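Protein, Family 18 Chitinase (Crocus vernus, PDB 3SIM) probably hydrolyses the beta-1,4 links of chitin as a plant glycoside hydrolase family 18 enzyme with a TIM-barrel fold. Local coordinates at residues V37-S42 / N90-Q95; S160-V165 / N184-A189. One frame throughout, in Å; residues are numbered along the deposited sequence.

Contact 1 of 2, residues V37-S42 / N90-Q95; sequences VDYTAS and NTVQFQ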
loop_
_atom_site.group_PDB
_atom_site.type_symbol
_atom_site.label_atom_id
_atom_site.label_comp_id
_atom_site.label_asym_id
_atom_site.label_seq_id
_atom_site.Cartn_x
_atom_site.Cartn_y
_atom_site.Cartn_z
ATOM N N VAL A 37 -11.780 1.072 5.134
ATOM C CA VAL A 37 -12.356 -0.249 5.272
ATOM C C VAL A 37 -13.886 -0.257 5.112
ATOM O O VAL A 37 -14.549 0.551 5.680
ATOM C CB VAL A 37 -11.996 -0.919 6.640
ATOM C CG1 VAL A 37 -12.255 -2.361 6.611
ATOM C CG2 VAL A 37 -10.602 -0.701 7.052
ATOM N N ASP A 38 -14.409 -1.216 4.384
ATOM C CA ASP A 38 -15.842 -1.410 4.255
ATOM C C ASP A 38 -16.452 -2.264 5.386
ATOM O O ASP A 38 -17.021 -3.293 5.150
ATOM C CB ASP A 38 -16.258 -1.890 2.865
ATOM C CG ASP A 38 -15.632 -3.234 2.447
ATOM O OD1 ASP A 38 -14.546 -3.574 2.863
ATOM O OD2 ASP A 38 -16.304 -3.927 1.743
ATOM N N TYR A 39 -16.278 -1.764 6.597
ATOM C CA TYR A 39 -16.775 -2.315 7.827
ATOM C C TYR A 39 -17.318 -1.175 8.668
ATOM O O TYR A 39 -16.906 -0.065 8.519
ATOM C CB TYR A 39 -15.683 -3.072 8.590
ATOM C CG TYR A 39 -15.506 -4.567 8.287
ATOM C CD1 TYR A 39 -15.667 -5.528 9.278
ATOM C CD2 TYR A 39 -15.167 -5.012 7.016
ATOM C CE1 TYR A 39 -15.505 -6.854 8.993
ATOM C CE2 TYR A 39 -15.010 -6.331 6.739
ATOM C CZ TYR A 39 -15.177 -7.258 7.728
ATOM O OH TYR A 39 -14.997 -8.549 7.452
ATOM N N THR A 40 -18.208 -1.527 9.560
ATOM C CA THR A 40 -18.847 -0.591 10.451
ATOM C C THR A 40 -17.852 0.093 11.377
ATOM O O THR A 40 -16.913 -0.478 11.763
ATOM C CB THR A 40 -20.042 -1.216 11.286
ATOM O OG1 THR A 40 -19.582 -2.293 12.086
ATOM C CG2 THR A 40 -21.224 -1.640 10.392
ATOM N N ALA A 41 -18.082 1.352 11.667
ATOM C CA ALA A 41 -17.148 2.184 12.424
ATOM C C ALA A 41 -16.915 1.748 13.870
ATOM O O ALA A 41 -15.892 1.952 14.440
ATOM C CB ALA A 41 -17.522 3.638 12.350
ATOM N N SER A 42 -17.921 1.172 14.444
ATOM C CA SER A 42 -17.841 0.845 15.824
ATOM C C SER A 42 -18.126 -0.631 16.047
ATOM O O SER A 42 -18.773 -1.247 15.273
ATOM C CB SER A 42 -18.760 1.768 16.637
ATOM O OG SER A 42 -18.202 3.028 16.945
ATOM N N ASN A 90 -11.331 -7.425 15.045
ATOM C CA ASN A 90 -11.946 -8.295 14.072
ATOM C C ASN A 90 -11.121 -8.414 12.776
ATOM O O ASN A 90 -10.683 -7.441 12.237
ATOM C CB ASN A 90 -13.373 -7.861 13.739
ATOM C CG ASN A 90 -14.298 -7.733 14.969
ATOM O OD1 ASN A 90 -14.968 -8.670 15.365
ATOM N ND2 ASN A 90 -14.334 -6.565 15.531
ATOM N N THR A 91 -10.958 -9.619 12.292
ATOM C CA THR A 91 -10.266 -9.848 11.056
ATOM C C THR A 91 -11.031 -9.178 9.872
ATOM O O THR A 91 -12.192 -9.283 9.782
ATOM C CB THR A 91 -10.015 -11.343 10.820
ATOM O OG1 THR A 91 -9.183 -11.848 11.840
ATOM C CG2 THR A 91 -9.371 -11.571 9.485
ATOM N N VAL A 92 -10.327 -8.498 8.984
ATOM C CA VAL A 92 -10.933 -7.964 7.777
ATOM C C VAL A 92 -10.975 -9.011 6.628
ATOM O O VAL A 92 -9.993 -9.360 6.021
ATOM C CB VAL A 92 -10.286 -6.615 7.305
ATOM C CG1 VAL A 92 -10.825 -6.183 6.030
ATOM C CG2 VAL A 92 -10.427 -5.548 8.344
ATOM N N GLN A 93 -12.182 -9.465 6.388
ATOM C CA GLN A 93 -12.528 -10.438 5.370
ATOM C C GLN A 93 -13.171 -9.739 4.178
ATOM O O GLN A 93 -14.154 -9.057 4.376
ATOM C CB GLN A 93 -13.498 -11.497 5.916
ATOM C CG GLN A 93 -12.946 -12.381 7.048
ATOM C CD GLN A 93 -12.073 -13.514 6.597
ATOM O OE1 GLN A 93 -11.482 -14.169 7.410
ATOM N NE2 GLN A 93 -11.949 -13.709 5.307
ATOM N N PHE A 94 -12.623 -9.908 2.973
ATOM C CA PHE A 94 -13.310 -9.410 1.780
ATOM C C PHE A 94 -14.628 -10.144 1.585
ATOM O O PHE A 94 -14.661 -11.323 1.499
ATOM C CB PHE A 94 -12.506 -9.518 0.476
ATOM C CG PHE A 94 -13.122 -8.786 -0.684
ATOM C CD1 PHE A 94 -12.803 -7.496 -0.934
ATOM C CD2 PHE A 94 -14.064 -9.363 -1.495
ATOM C CE1 PHE A 94 -13.380 -6.825 -1.946
ATOM C CE2 PHE A 94 -14.610 -8.651 -2.523
ATOM C CZ PHE A 94 -14.273 -7.396 -2.723
ATOM N N GLN A 95 -15.690 -9.376 1.515
ATOM C CA GLN A 95 -17.027 -9.883 1.342
ATOM C C GLN A 95 -17.879 -9.032 0.412
ATOM O O GLN A 95 -18.035 -7.875 0.664
ATOM C CB GLN A 95 -17.749 -9.965 2.690
ATOM C CG GLN A 95 -16.970 -10.485 3.851
ATOM C CD GLN A 95 -17.811 -10.659 5.071
ATOM O OE1 GLN A 95 -18.876 -11.189 5.005
ATOM N NE2 GLN A 95 -17.328 -10.208 6.180
HETATM O O HOH W 1 -18.088 -5.920 2.572
HETATM O O HOH W 2 -14.937 -6.375 1.647
HETATM O O HOH W 3 -15.303 -10.382 9.807
#
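Tyr-39 reaches across to 90-95, and its hydroxyl is gripped by two donors there. The backbone N of Gln-93 lies 3.1 Å from Tyr-39 OH, with 156° at the hydrogen. Gln-95 NE2 donates to Tyr-39 OH over 3.1 Å, more bent at 144°. The hydroxyl sits close to the amide plane of Gln-95, but ring and amide are turned 67° apart and the side chains cross at about a right angle. CB of Tyr-39 already points toward 90-95, and CG, anti to the carbonyl carbon (chi1 -90°), carries the ring on to Gln-93. Gln-93 O lies at the ring edge, 3.7 Å from Tyr-39 CE2. Water 3 is at the edge too, hydrogen-bonded to the hydroxyl. A phenylalanine in this place would probably leave Gln-93 N and Gln-95 NE2 without their shared acceptor.

Segment 37-42 begins on the last residue of strand 28-37 of the TIM barrel and runs on as a loop, with an inverse gamma turn centred on Asp-38. Val-37 CG1 rests 4.1 Å from Val-92 CG2 and as near to Val-92 CG1. Val-87 of strand 86-87 packs against Val-37, Tyr-39 and Val-92. Asp-38 is bonded elsewhere by Tyr-126 at OD1 and Trp-102 at OD2. Two waters link Asp-38 OD2 to Gln-95. Water 2 lies 2.8 Å from Asp-38 OD2 and accepts from Gln-95 N. Water 1 also reaches Asp-38 OD2 and lies 2.7 Å from Gln-95 O.

Contact 2 of 2, residues S160-V165 / N184-A189; sequences SPFPSV and NYQFKA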
loop_
_atom_site.group_PDB
_atom_site.type_symbol
_atom_site.label_atom_id
_atom_site.label_comp_id
_atom_site.label_asym_id
_atom_site.label_seq_id
_atom_site.Cartn_x
_atom_site.Cartn_y
_atom_site.Cartn_z
ATOM N N SER A 160 -0.784 -4.722 -2.974
ATOM C CA SER A 160 0.211 -5.102 -2.012
ATOM C C SER A 160 0.148 -6.584 -1.578
ATOM O O SER A 160 -0.062 -6.861 -0.478
ATOM C CB SER A 160 0.247 -4.137 -0.809
ATOM O OG SER A 160 0.141 -2.807 -1.117
ATOM N N PRO A 161 0.385 -7.503 -2.496
ATOM C CA PRO A 161 0.360 -8.927 -2.218
ATOM C C PRO A 161 1.573 -9.509 -1.439
ATOM O O PRO A 161 2.520 -8.850 -1.125
ATOM C CB PRO A 161 0.247 -9.541 -3.619
ATOM C CG PRO A 161 0.933 -8.718 -4.423
ATOM C CD PRO A 161 0.830 -7.298 -3.863
ATOM N N PHE A 162 1.464 -10.786 -1.123
ATOM C CA PHE A 162 2.490 -11.621 -0.519
ATOM C C PHE A 162 2.127 -13.089 -0.818
ATOM O O PHE A 162 1.066 -13.346 -1.299
ATOM C CB PHE A 162 2.705 -11.336 0.983
ATOM C CG PHE A 162 1.451 -11.265 1.779
ATOM C CD1 PHE A 162 0.675 -10.107 1.866
ATOM C CD2 PHE A 162 0.997 -12.373 2.443
ATOM C CE1 PHE A 162 -0.481 -10.105 2.592
ATOM C CE2 PHE A 162 -0.160 -12.331 3.153
ATOM C CZ PHE A 162 -0.882 -11.208 3.212
ATOM N N PRO A 163 3.029 -14.021 -0.551
ATOM C CA PRO A 163 2.900 -15.339 -1.148
ATOM C C PRO A 163 1.580 -16.005 -0.768
ATOM O O PRO A 163 0.956 -16.464 -1.626
ATOM C CB PRO A 163 4.055 -16.080 -0.574
ATOM C CG PRO A 163 5.108 -15.095 -0.482
ATOM C CD PRO A 163 4.379 -13.825 -0.044
ATOM N N SER A 164 1.155 -15.943 0.475
ATOM C CA SER A 164 -0.089 -16.610 0.859
ATOM C C SER A 164 -1.378 -16.081 0.210
ATOM O O SER A 164 -2.301 -16.764 0.163
ATOM C CB SER A 164 -0.258 -16.785 2.346
ATOM O OG SER A 164 -0.262 -15.568 2.947
ATOM N N VAL A 165 -1.356 -14.851 -0.276
ATOM C CA VAL A 165 -2.433 -14.282 -1.038
ATOM C C VAL A 165 -2.238 -14.161 -2.551
ATOM O O VAL A 165 -3.024 -13.591 -3.209
ATOM C CB VAL A 165 -2.951 -12.953 -0.424
ATOM C CG1 VAL A 165 -3.474 -13.186 0.966
ATOM C CG2 VAL A 165 -1.915 -11.890 -0.488
ATOM N N ASN A 184 3.478 -3.204 -4.726
ATOM C CA ASN A 184 4.169 -3.078 -3.495
ATOM C C ASN A 184 4.213 -4.408 -2.723
ATOM O O ASN A 184 3.511 -4.592 -1.776
ATOM C CB ASN A 184 3.651 -1.913 -2.661
ATOM C CG ASN A 184 3.547 -0.592 -3.436
ATOM O OD1 ASN A 184 4.363 -0.230 -4.257
ATOM N ND2 ASN A 184 2.550 0.130 -3.092
ATOM N N TYR A 185 5.084 -5.306 -3.183
ATOM C CA TYR A 185 5.151 -6.661 -2.665
ATOM C C TYR A 185 5.687 -6.592 -1.257
ATOM O O TYR A 185 6.534 -5.859 -0.985
ATOM C CB TYR A 185 5.988 -7.613 -3.529
ATOM C CG TYR A 185 5.612 -9.044 -3.478
ATOM C CD1 TYR A 185 6.302 -9.950 -2.692
ATOM C CD2 TYR A 185 4.573 -9.530 -4.230
ATOM C CE1 TYR A 185 5.988 -11.292 -2.670
ATOM C CE2 TYR A 185 4.220 -10.822 -4.203
ATOM C CZ TYR A 185 4.912 -11.723 -3.407
ATOM O OH TYR A 185 4.531 -13.008 -3.351
ATOM N N GLN A 186 5.045 -7.326 -0.384
ATOM C CA GLN A 186 5.281 -7.327 1.041
ATOM C C GLN A 186 6.382 -8.392 1.416
ATOM O O GLN A 186 6.113 -9.471 1.881
ATOM C CB GLN A 186 3.947 -7.428 1.824
ATOM C CG GLN A 186 2.908 -6.313 1.663
ATOM C CD GLN A 186 1.832 -6.331 2.764
ATOM O OE1 GLN A 186 0.660 -6.327 2.494
ATOM N NE2 GLN A 186 2.271 -6.360 3.980
ATOM N N PHE A 187 7.615 -8.026 1.183
ATOM C CA PHE A 187 8.756 -8.877 1.447
ATOM C C PHE A 187 8.917 -9.183 2.963
ATOM O O PHE A 187 9.473 -10.152 3.318
ATOM C CB PHE A 187 10.049 -8.416 0.742
ATOM C CG PHE A 187 10.037 -8.579 -0.762
ATOM C CD1 PHE A 187 10.423 -9.739 -1.365
ATOM C CD2 PHE A 187 9.630 -7.561 -1.559
ATOM C CE1 PHE A 187 10.385 -9.864 -2.715
ATOM C CE2 PHE A 187 9.605 -7.689 -2.884
ATOM C CZ PHE A 187 9.965 -8.839 -3.471
ATOM N N LYS A 188 8.329 -8.373 3.815
ATOM C CA LYS A 188 8.379 -8.649 5.243
ATOM C C LYS A 188 7.648 -9.958 5.635
ATOM O O LYS A 188 7.849 -10.477 6.659
ATOM C CB LYS A 188 8.009 -7.440 6.109
ATOM C CG LYS A 188 6.741 -6.766 5.817
ATOM C CD LYS A 188 6.876 -5.769 4.646
ATOM C CE LYS A 188 5.619 -5.013 4.387
ATOM N NZ LYS A 188 4.727 -5.325 5.335
ATOM N N ALA A 189 6.863 -10.494 4.730
ATOM C CA ALA A 189 6.191 -11.761 4.886
ATOM C C ALA A 189 7.087 -13.012 5.001
ATOM O O ALA A 189 6.720 -13.940 5.592
ATOM C CB ALA A 189 5.105 -11.937 3.878
#
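Asn-184 meets Ser-160 first, where the CA atoms of the two segments come nearest. Asn-184 O takes a CA-H...O contact from Ser-160 CA at 3.3 Å. Ser-160 OG turns elsewhere, to Asp-123 and Tyr-6, and Asn-184 ND2 also bonds Tyr-6.

Tyr-185 comes next. Its CG is anti to the backbone N (chi1 -152°), and the ring runs alongside 161-163. Phe-162 CA lies over a ring face in a CH-pi contact, 4.2 Å from the centroid of the Tyr-185 ring. Pro-161 O also stands over a face, offset toward the rim. Pro-161 CG touches Tyr-185 CD2 at 3.7 Å, the two side chains crossing at about a right angle. Tyr-185 OH lies 3.4 Å from Pro-163 CD and is hydrogen-bonded to Asp-166 and Lys-209.

Gln-186 N gives the backbone bond of the contact, to Pro-161 O at 3.0 Å. It is nearly straight, with 164° at the hydrogen. The Gln-186 side chain lies beside that of Phe-162, pointing the same way, with amide and ring planes 73° apart. Last, Ala-189 CB packs on Phe-162 CB at 3.8 Å.

The two segments lie at the ends of parallel barrel strands 156-159 and 182-184, which are neighbours in the TIM barrel. Helix 166-175 joins them in a beta-alpha-beta unit, and its Asp-166 and Tyr-169 touch Pro-161. Strand 215-220 meets Asn-184 and Tyr-185, and Trp-253 of strand 250-253 touches Ser-160, Asn-184 and Gln-186.

In the fold
Contact 1 closes before contact 2 opens along the chain. Their centres lie about 20 Å apart and their nearest atoms about 9 Å apart, so they do not touch. Strand 121-125 and the residues just after it connect them. This strand pairs with strand 76-83 on one side and strand 156-159 on the other. Tyr-126 hydrogen-bonds to Asp-38 of contact 1. Asp-123 hydrogen-bonds to Ser-160 of contact 2, and Glu-127 touches Phe-162 and Gln-186. Asp-123 and Glu-127 fall in the DxDxE signature of family 18, where the glutamate is usually the catalytic acid. A glycerol, probably from the crystallisation liquor, lies about 5 Å from the Gln-95 side chain and may mark a pocket.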